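Local coordinates for alpha-galactosidase (Lactobacillus brevis, PDB 3MI6), which probably hydrolyses terminal, non-reducing alpha-D-galactose residues of alpha-D-galactosides, at residues D[279-291]-D[493-505]. Residues are numbered along the deposited sequence; the frame is centred on the assembly and turned at random.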
ATOM      1  N   ASP D 279     -33.710   1.476   7.546  1.00 34.86           N
ATOM      2  CA  ASP D 279     -33.922   0.926   8.875  1.00 33.54           C
ATOM      3  C   ASP D 279     -34.594   1.915   9.828  1.00 36.58           C
ATOM      4  O   ASP D 279     -34.332   3.130   9.791  1.00 38.46           O
ATOM      5  CB  ASP D 279     -32.593   0.458   9.455  1.00 37.00           C
ATOM      6  CG  ASP D 279     -32.172  -0.896   8.912  1.00 43.95           C
ATOM      7  OD1 ASP D 279     -32.990  -1.843   9.001  1.00 47.63           O
ATOM      8  OD2 ASP D 279     -31.030  -1.018   8.407  1.00 44.16           O
ATOM      9  N   GLU D 280     -35.445   1.389  10.704  1.00 38.73           N
ATOM     10  CA  GLU D 280     -36.309   2.227  11.542  1.00 37.20           C
ATOM     11  C   GLU D 280     -37.085   3.228  10.703  1.00 35.91           C
ATOM     12  O   GLU D 280     -37.210   4.391  11.067  1.00 34.70           O
ATOM     13  CB  GLU D 280     -35.506   2.946  12.614  1.00 33.89           C
ATOM     14  CG  GLU D 280     -34.793   1.986  13.549  1.00 41.20           C
ATOM     15  CD  GLU D 280     -35.756   1.194  14.435  1.00 43.65           C
ATOM     16  OE1 GLU D 280     -36.189   1.754  15.472  1.00 44.39           O
ATOM     17  OE2 GLU D 280     -36.069   0.020  14.104  1.00 43.11           O
ATOM     18  N   PHE D 281     -37.579   2.769   9.560  1.00 34.37           N
ATOM     19  CA  PHE D 281     -38.427   3.596   8.721  1.00 36.62           C
ATOM     20  C   PHE D 281     -39.492   2.799   7.960  1.00 39.49           C
ATOM     21  O   PHE D 281     -39.258   1.669   7.482  1.00 38.69           O
ATOM     22  CB  PHE D 281     -37.614   4.431   7.747  1.00 33.54           C
ATOM     23  CG  PHE D 281     -38.445   5.063   6.668  1.00 35.61           C
ATOM     24  CD1 PHE D 281     -38.988   6.324   6.845  1.00 36.84           C
ATOM     25  CD2 PHE D 281     -38.680   4.393   5.474  1.00 34.53           C
ATOM     26  CE1 PHE D 281     -39.756   6.905   5.846  1.00 37.14           C
ATOM     27  CE2 PHE D 281     -39.437   4.952   4.476  1.00 34.46           C
ATOM     28  CZ  PHE D 281     -39.979   6.211   4.651  1.00 36.29           C
ATOM     29  N   GLY D 282     -40.662   3.415   7.851  1.00 35.25           N
ATOM     30  CA  GLY D 282     -41.790   2.827   7.167  1.00 37.86           C
ATOM     31  C   GLY D 282     -42.851   3.907   7.103  1.00 42.82           C
ATOM     32  O   GLY D 282     -43.120   4.572   8.110  1.00 42.95           O
ATOM     33  N   TRP D 283     -43.447   4.106   5.932  1.00 40.78           N
ATOM     34  CA  TRP D 283     -44.419   5.177   5.798  1.00 39.56           C
ATOM     35  C   TRP D 283     -45.752   4.714   5.240  1.00 40.17           C
ATOM     36  O   TRP D 283     -45.823   4.301   4.081  1.00 41.72           O
ATOM     37  CB  TRP D 283     -43.858   6.267   4.917  1.00 39.52           C
ATOM     38  CG  TRP D 283     -44.665   7.469   4.965  1.00 38.38           C
ATOM     39  CD1 TRP D 283     -45.691   7.797   4.138  1.00 39.72           C
ATOM     40  CD2 TRP D 283     -44.538   8.526   5.899  1.00 38.86           C
ATOM     41  NE1 TRP D 283     -46.213   9.007   4.499  1.00 41.75           N
ATOM     42  CE2 TRP D 283     -45.522   9.479   5.582  1.00 40.06           C
ATOM     43  CE3 TRP D 283     -43.686   8.764   6.976  1.00 40.92           C
ATOM     44  CZ2 TRP D 283     -45.681  10.651   6.302  1.00 37.42           C
ATOM     45  CZ3 TRP D 283     -43.845   9.931   7.695  1.00 39.70           C
ATOM     46  CH2 TRP D 283     -44.841  10.858   7.357  1.00 40.99           C
ATOM     47  N   ASN D 284     -46.800   4.796   6.062  1.00 38.87           N
ATOM     48  CA  ASN D 284     -48.153   4.419   5.647  1.00 40.71           C
ATOM     49  C   ASN D 284     -48.777   5.417   4.685  1.00 41.06           C
ATOM     50  O   ASN D 284     -49.070   6.563   5.038  1.00 40.87           O
ATOM     51  CB  ASN D 284     -49.074   4.207   6.849  1.00 40.91           C
ATOM     52  CG  ASN D 284     -48.627   3.063   7.730  1.00 42.53           C
ATOM     53  OD1 ASN D 284     -48.746   1.895   7.361  1.00 42.57           O
ATOM     54  ND2 ASN D 284     -48.104   3.393   8.907  1.00 42.94           N
ATOM     55  N   LEU D 285     -48.989   4.950   3.463  1.00 41.66           N
ATOM     56  CA  LEU D 285     -49.467   5.782   2.374  1.00 44.92           C
ATOM     57  C   LEU D 285     -50.931   5.431   2.095  1.00 47.71           C
ATOM     58  O   LEU D 285     -51.235   4.497   1.335  1.00 47.87           O
ATOM     59  CB  LEU D 285     -48.602   5.532   1.136  1.00 42.95           C
ATOM     60  CG  LEU D 285     -48.528   6.533  -0.013  1.00 41.67           C
ATOM     61  CD1 LEU D 285     -48.026   7.885   0.470  1.00 40.08           C
ATOM     62  CD2 LEU D 285     -47.635   5.965  -1.104  1.00 36.72           C
ATOM     63  N   ALA D 286     -51.835   6.162   2.735  1.00 46.37           N
ATOM     64  CA  ALA D 286     -53.256   5.944   2.527  1.00 48.33           C
ATOM     65  C   ALA D 286     -53.657   6.308   1.090  1.00 53.21           C
ATOM     66  O   ALA D 286     -52.900   6.966   0.366  1.00 50.38           O
ATOM     67  CB  ALA D 286     -54.040   6.761   3.509  1.00 46.91           C
ATOM     68  N   PRO D 287     -54.852   5.877   0.665  1.00 52.99           N
ATOM     69  CA  PRO D 287     -55.327   6.348  -0.636  1.00 54.86           C
ATOM     70  C   PRO D 287     -55.352   7.887  -0.730  1.00 53.35           C
ATOM     71  O   PRO D 287     -55.738   8.568   0.234  1.00 46.47           O
ATOM     72  CB  PRO D 287     -56.742   5.771  -0.709  1.00 52.41           C
ATOM     73  CG  PRO D 287     -56.698   4.573   0.165  1.00 50.48           C
ATOM     74  CD  PRO D 287     -55.799   4.942   1.295  1.00 50.57           C
ATOM     75  N   GLN D 288     -54.925   8.398  -1.888  1.00 51.60           N
ATOM     76  CA  GLN D 288     -54.888   9.834  -2.196  1.00 53.93           C
ATOM     77  C   GLN D 288     -53.733  10.531  -1.489  1.00 53.76           C
ATOM     78  O   GLN D 288     -53.624  11.760  -1.520  1.00 53.36           O
ATOM     79  CB  GLN D 288     -56.219  10.541  -1.855  1.00 57.69           C
ATOM     80  CG  GLN D 288     -57.472   9.938  -2.491  1.00 55.64           C
ATOM     81  CD  GLN D 288     -57.297   9.620  -3.971  1.00 60.93           C
ATOM     82  OE1 GLN D 288     -57.802   8.600  -4.457  1.00 62.88           O
ATOM     83  NE2 GLN D 288     -56.570  10.478  -4.692  1.00 55.31           N
ATOM     84  N   ALA D 289     -52.878   9.736  -0.849  1.00 52.79           N
ATOM     85  CA  ALA D 289     -51.762  10.255  -0.067  1.00 46.17           C
ATOM     86  C   ALA D 289     -50.479  10.293  -0.890  1.00 47.48           C
ATOM     87  O   ALA D 289     -50.356   9.623  -1.920  1.00 46.38           O
ATOM     88  CB  ALA D 289     -51.560   9.420   1.187  1.00 42.90           C
ATOM     89  N   THR D 290     -49.523  11.075  -0.411  1.00 45.96           N
ATOM     90  CA  THR D 290     -48.272  11.276  -1.112  1.00 42.36           C
ATOM     91  C   THR D 290     -47.100  11.238  -0.159  1.00 41.88           C
ATOM     92  O   THR D 290     -47.232  11.548   1.028  1.00 45.49           O
ATOM     93  CB  THR D 290     -48.249  12.643  -1.779  1.00 44.43           C
ATOM     94  OG1 THR D 290     -48.671  13.628  -0.831  1.00 47.55           O
ATOM     95  CG2 THR D 290     -49.186  12.664  -2.965  1.00 47.27           C
ATOM     96  N   PHE D 291     -45.943  10.861  -0.684  1.00 38.87           N
ATOM     97  CA  PHE D 291     -44.715  10.897   0.098  1.00 39.14           C
ATOM     98  C   PHE D 291     -43.550  11.476  -0.704  1.00 38.16           C
ATOM     99  O   PHE D 291     -43.198  10.950  -1.763  1.00 39.97           O
ATOM    100  CB  PHE D 291     -44.357   9.508   0.645  1.00 37.38           C
ATOM    101  CG  PHE D 291     -43.074   9.488   1.411  1.00 36.61           C
ATOM    102  CD1 PHE D 291     -43.035   9.927   2.719  1.00 36.24           C
ATOM    103  CD2 PHE D 291     -41.901   9.068   0.812  1.00 36.02           C
ATOM    104  CE1 PHE D 291     -41.857   9.942   3.422  1.00 36.73           C
ATOM    105  CE2 PHE D 291     -40.718   9.077   1.511  1.00 35.45           C
ATOM    106  CZ  PHE D 291     -40.698   9.511   2.820  1.00 35.87           C
ATOM    107  N   THR D 493     -50.443   5.647  15.575  1.00 48.58           N
ATOM    108  CA  THR D 493     -51.002   4.326  15.806  1.00 48.02           C
ATOM    109  C   THR D 493     -49.883   3.287  15.869  1.00 48.14           C
ATOM    110  O   THR D 493     -48.709   3.624  15.768  1.00 46.63           O
ATOM    111  CB  THR D 493     -52.028   3.961  14.729  1.00 52.69           C
ATOM    112  OG1 THR D 493     -51.359   3.669  13.498  1.00 50.98           O
ATOM    113  CG2 THR D 493     -52.984   5.112  14.514  1.00 53.07           C
ATOM    114  N   SER D 494     -50.246   2.024  16.052  1.00 49.90           N
ATOM    115  CA  SER D 494     -49.251   0.964  16.127  1.00 44.49           C
ATOM    116  C   SER D 494     -48.465   0.866  14.824  1.00 46.70           C
ATOM    117  O   SER D 494     -47.245   0.712  14.830  1.00 45.72           O
ATOM    118  CB  SER D 494     -49.937  -0.363  16.424  1.00 44.20           C
ATOM    119  OG  SER D 494     -50.839  -0.216  17.504  1.00 52.59           O
ATOM    120  N   ASP D 495     -49.184   0.965  13.711  1.00 47.27           N
ATOM    121  CA  ASP D 495     -48.614   0.828  12.386  1.00 44.51           C
ATOM    122  C   ASP D 495     -47.734   2.004  12.006  1.00 47.52           C
ATOM    123  O   ASP D 495     -46.815   1.860  11.197  1.00 46.55           O
ATOM    124  CB  ASP D 495     -49.732   0.703  11.357  1.00 49.10           C
ATOM    125  CG  ASP D 495     -50.392  -0.648  11.388  1.00 56.46           C
ATOM    126  OD1 ASP D 495     -49.653  -1.652  11.468  1.00 53.58           O
ATOM    127  OD2 ASP D 495     -51.645  -0.706  11.334  1.00 68.04           O
ATOM    128  N   GLN D 496     -48.023   3.172  12.571  1.00 49.41           N
ATOM    129  CA  GLN D 496     -47.279   4.384  12.242  1.00 43.92           C
ATOM    130  C   GLN D 496     -46.008   4.573  13.055  1.00 42.87           C
ATOM    131  O   GLN D 496     -45.355   5.604  12.923  1.00 45.65           O
ATOM    132  CB  GLN D 496     -48.149   5.613  12.446  1.00 44.18           C
ATOM    133  CG  GLN D 496     -49.339   5.672  11.552  1.00 48.81           C
ATOM    134  CD  GLN D 496     -50.033   7.005  11.636  1.00 50.39           C
ATOM    135  OE1 GLN D 496     -50.463   7.425  12.709  1.00 50.09           O
ATOM    136  NE2 GLN D 496     -50.134   7.691  10.501  1.00 52.07           N
ATOM    137  N   GLN D 497     -45.644   3.620  13.906  1.00 41.40           N
ATOM    138  CA  GLN D 497     -44.495   3.865  14.783  1.00 41.72           C
ATOM    139  C   GLN D 497     -43.163   4.023  14.031  1.00 37.64           C
ATOM    140  O   GLN D 497     -42.278   4.752  14.468  1.00 38.22           O
ATOM    141  CB  GLN D 497     -44.396   2.824  15.899  1.00 41.82           C
ATOM    142  CG  GLN D 497     -45.500   2.921  16.935  1.00 42.44           C
ATOM    143  CD  GLN D 497     -45.510   4.247  17.662  1.00 45.73           C
ATOM    144  OE1 GLN D 497     -44.468   4.743  18.082  1.00 45.61           O
ATOM    145  NE2 GLN D 497     -46.693   4.826  17.822  1.00 45.74           N
ATOM    146  N   LEU D 498     -43.034   3.360  12.892  1.00 38.11           N
ATOM    147  CA  LEU D 498     -41.833   3.491  12.081  1.00 35.78           C
ATOM    148  C   LEU D 498     -41.785   4.816  11.353  1.00 38.27           C
ATOM    149  O   LEU D 498     -40.908   5.027  10.514  1.00 38.43           O
ATOM    150  CB  LEU D 498     -41.760   2.370  11.061  1.00 35.28           C
ATOM    151  CG  LEU D 498     -41.580   0.990  11.661  1.00 32.78           C
ATOM    152  CD1 LEU D 498     -41.684  -0.026  10.573  1.00 32.61           C
ATOM    153  CD2 LEU D 498     -40.253   0.900  12.376  1.00 31.34           C
ATOM    154  N   GLU D 499     -42.732   5.702  11.657  1.00 39.18           N
ATOM    155  CA  GLU D 499     -42.789   7.015  11.016  1.00 36.56           C
ATOM    156  C   GLU D 499     -42.354   8.096  11.977  1.00 37.79           C
ATOM    157  O   GLU D 499     -42.380   9.268  11.627  1.00 36.81           O
ATOM    158  CB  GLU D 499     -44.208   7.359  10.583  1.00 38.07           C
ATOM    159  CG  GLU D 499     -44.737   6.711   9.325  1.00 38.35           C
ATOM    160  CD  GLU D 499     -46.224   7.027   9.118  1.00 42.94           C
ATOM    161  OE1 GLU D 499     -46.668   8.106   9.569  1.00 43.00           O
ATOM    162  OE2 GLU D 499     -46.955   6.202   8.518  1.00 42.91           O
ATOM    163  N   LEU D 500     -41.981   7.721  13.198  1.00 37.82           N
ATOM    164  CA  LEU D 500     -41.642   8.718  14.205  1.00 34.68           C
ATOM    165  C   LEU D 500     -40.377   9.460  13.803  1.00 36.01           C
ATOM    166  O   LEU D 500     -40.374  10.688  13.738  1.00 36.11           O
ATOM    167  CB  LEU D 500     -41.459   8.073  15.572  1.00 37.50           C
ATOM    168  CG  LEU D 500     -41.723   8.841  16.871  1.00 42.56           C
ATOM    169  CD1 LEU D 500     -41.059   8.102  18.038  1.00 40.85           C
ATOM    170  CD2 LEU D 500     -41.255  10.292  16.832  1.00 43.61           C
ATOM    171  N   PRO D 501     -39.289   8.723  13.521  1.00 36.71           N
ATOM    172  CA  PRO D 501     -38.067   9.458  13.211  1.00 35.38           C
ATOM    173  C   PRO D 501     -38.273  10.515  12.140  1.00 33.13           C
ATOM    174  O   PRO D 501     -37.915  11.656  12.370  1.00 33.54           O
ATOM    175  CB  PRO D 501     -37.112   8.357  12.751  1.00 36.35           C
ATOM    176  CG  PRO D 501     -37.541   7.174  13.547  1.00 34.84           C
ATOM    177  CD  PRO D 501     -39.044   7.270  13.583  1.00 37.51           C
ATOM    178  N   HIS D 502     -38.847  10.168  10.999  1.00 34.02           N
ATOM    179  CA  HIS D 502     -39.013  11.176   9.959  1.00 31.67           C
ATOM    180  C   HIS D 502     -39.969  12.295  10.361  1.00 35.15           C
ATOM    181  O   HIS D 502     -39.773  13.457   9.998  1.00 35.12           O
ATOM    182  CB  HIS D 502     -39.474  10.557   8.655  1.00 33.19           C
ATOM    183  CG  HIS D 502     -39.502  11.523   7.519  1.00 33.23           C
ATOM    184  ND1 HIS D 502     -40.638  11.775   6.789  1.00 35.11           N
ATOM    185  CD2 HIS D 502     -38.535  12.310   6.998  1.00 33.35           C
ATOM    186  CE1 HIS D 502     -40.366  12.667   5.855  1.00 34.71           C
ATOM    187  NE2 HIS D 502     -39.098  13.011   5.962  1.00 33.02           N
ATOM    188  N   ARG D 503     -41.008  11.948  11.114  1.00 36.28           N
ATOM    189  CA  ARG D 503     -41.997  12.934  11.506  1.00 34.92           C
ATOM    190  C   ARG D 503     -41.369  13.906  12.480  1.00 35.87           C
ATOM    191  O   ARG D 503     -41.580  15.116  12.388  1.00 37.33           O
ATOM    192  CB  ARG D 503     -43.230  12.262  12.110  1.00 36.90           C
ATOM    193  CG  ARG D 503     -44.191  11.703  11.080  1.00 38.12           C
ATOM    194  CD  ARG D 503     -45.341  10.961  11.728  1.00 42.81           C
ATOM    195  NE  ARG D 503     -46.289  10.488  10.724  1.00 47.86           N
ATOM    196  CZ  ARG D 503     -47.291  11.220  10.247  1.00 50.17           C
ATOM    197  NH1 ARG D 503     -47.471  12.464  10.685  1.00 48.29           N
ATOM    198  NH2 ARG D 503     -48.107  10.715   9.332  1.00 45.07           N
ATOM    199  N   TYR D 504     -40.585  13.373  13.407  1.00 33.84           N
ATOM    200  CA  TYR D 504     -39.908  14.202  14.382  1.00 36.43           C
ATOM    201  C   TYR D 504     -39.069  15.236  13.642  1.00 38.43           C
ATOM    202  O   TYR D 504     -39.052  16.423  13.981  1.00 37.45           O
ATOM    203  CB  TYR D 504     -39.030  13.333  15.274  1.00 38.72           C
ATOM    204  CG  TYR D 504     -38.081  14.099  16.167  1.00 40.38           C
ATOM    205  CD1 TYR D 504     -36.991  14.769  15.636  1.00 37.69           C
ATOM    206  CD2 TYR D 504     -38.260  14.124  17.543  1.00 38.66           C
ATOM    207  CE1 TYR D 504     -36.121  15.453  16.440  1.00 38.89           C
ATOM    208  CE2 TYR D 504     -37.400  14.799  18.356  1.00 40.43           C
ATOM    209  CZ  TYR D 504     -36.325  15.464  17.806  1.00 42.24           C
ATOM    210  OH  TYR D 504     -35.443  16.146  18.617  1.00 37.94           O
ATOM    211  N   ILE D 505     -38.382  14.780  12.607  1.00 37.46           N
ATOM    212  CA  ILE D 505     -37.579  15.682  11.813  1.00 35.87           C
ATOM    213  C   ILE D 505     -38.456  16.741  11.102  1.00 36.22           C
ATOM    214  O   ILE D 505     -38.192  17.939  11.201  1.00 36.89           O
ATOM    215  CB  ILE D 505     -36.549  14.886  10.941  1.00 35.15           C
ATOM    216  CG1 ILE D 505     -35.144  15.113  11.501  1.00 38.81           C
ATOM    217  CG2 ILE D 505     -36.612  15.225   9.463  1.00 34.76           C
ATOM    218  CD1 ILE D 505     -34.887  16.547  11.881  1.00 36.15           C
TER
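W283 and N284 meet E499 and R503 in a polar and aromatic interface between two domains. Strand 283-285 belongs to the N-terminal beta domain of family 36. It packs on the 3-10 turn 497-499 and the first turns of helix 500-518, which follows strand 475-478 of the catalytic barrel.

The E499 carboxylate is the centre. Its OE2 accepts a bond from N284 N at 2.8 Å. It also accepts one from N284 ND2, 3.1 Å from OE2. The two donors approach from opposite faces of the carboxylate plane. ND2 also gives a bond to D495 O, 3.0 Å away and within the amide plane. It meets that carbonyl from well above its plane.

OE1 binds R503, one helical turn on. NE, at 2.7 Å from OE1, and NH2 both grip this one oxygen side-on, in a salt bridge. The guanidinium lies nearly parallel to the W283 ring, planes 10° apart, with W283 CH2 over one of its faces. The E499 carboxylate stacks over the same indole near its rim, at a plane angle of 29°. F291 CD1 sits over the opposite face, also toward the rim.

H502 points its edge at the face of the six-membered ring of W283, centroids 5.7 Å apart, and F291 points its edge at the face of H502. Both are offset edge-to-face pairs. With CG anti to the backbone N (chi1 -168°), W283 reaches these helix side chains. Ahead of the strand, L498 O takes a weak bond from G282 N and a CA-H...O contact from F281. E280 nearby forms a salt bridge to R99 of the second subunit.

All four E499 side-chain bonds come from N-H groups, two on each oxygen. This probably stabilises the charged carboxylate and fixes its rotation where the two domains join.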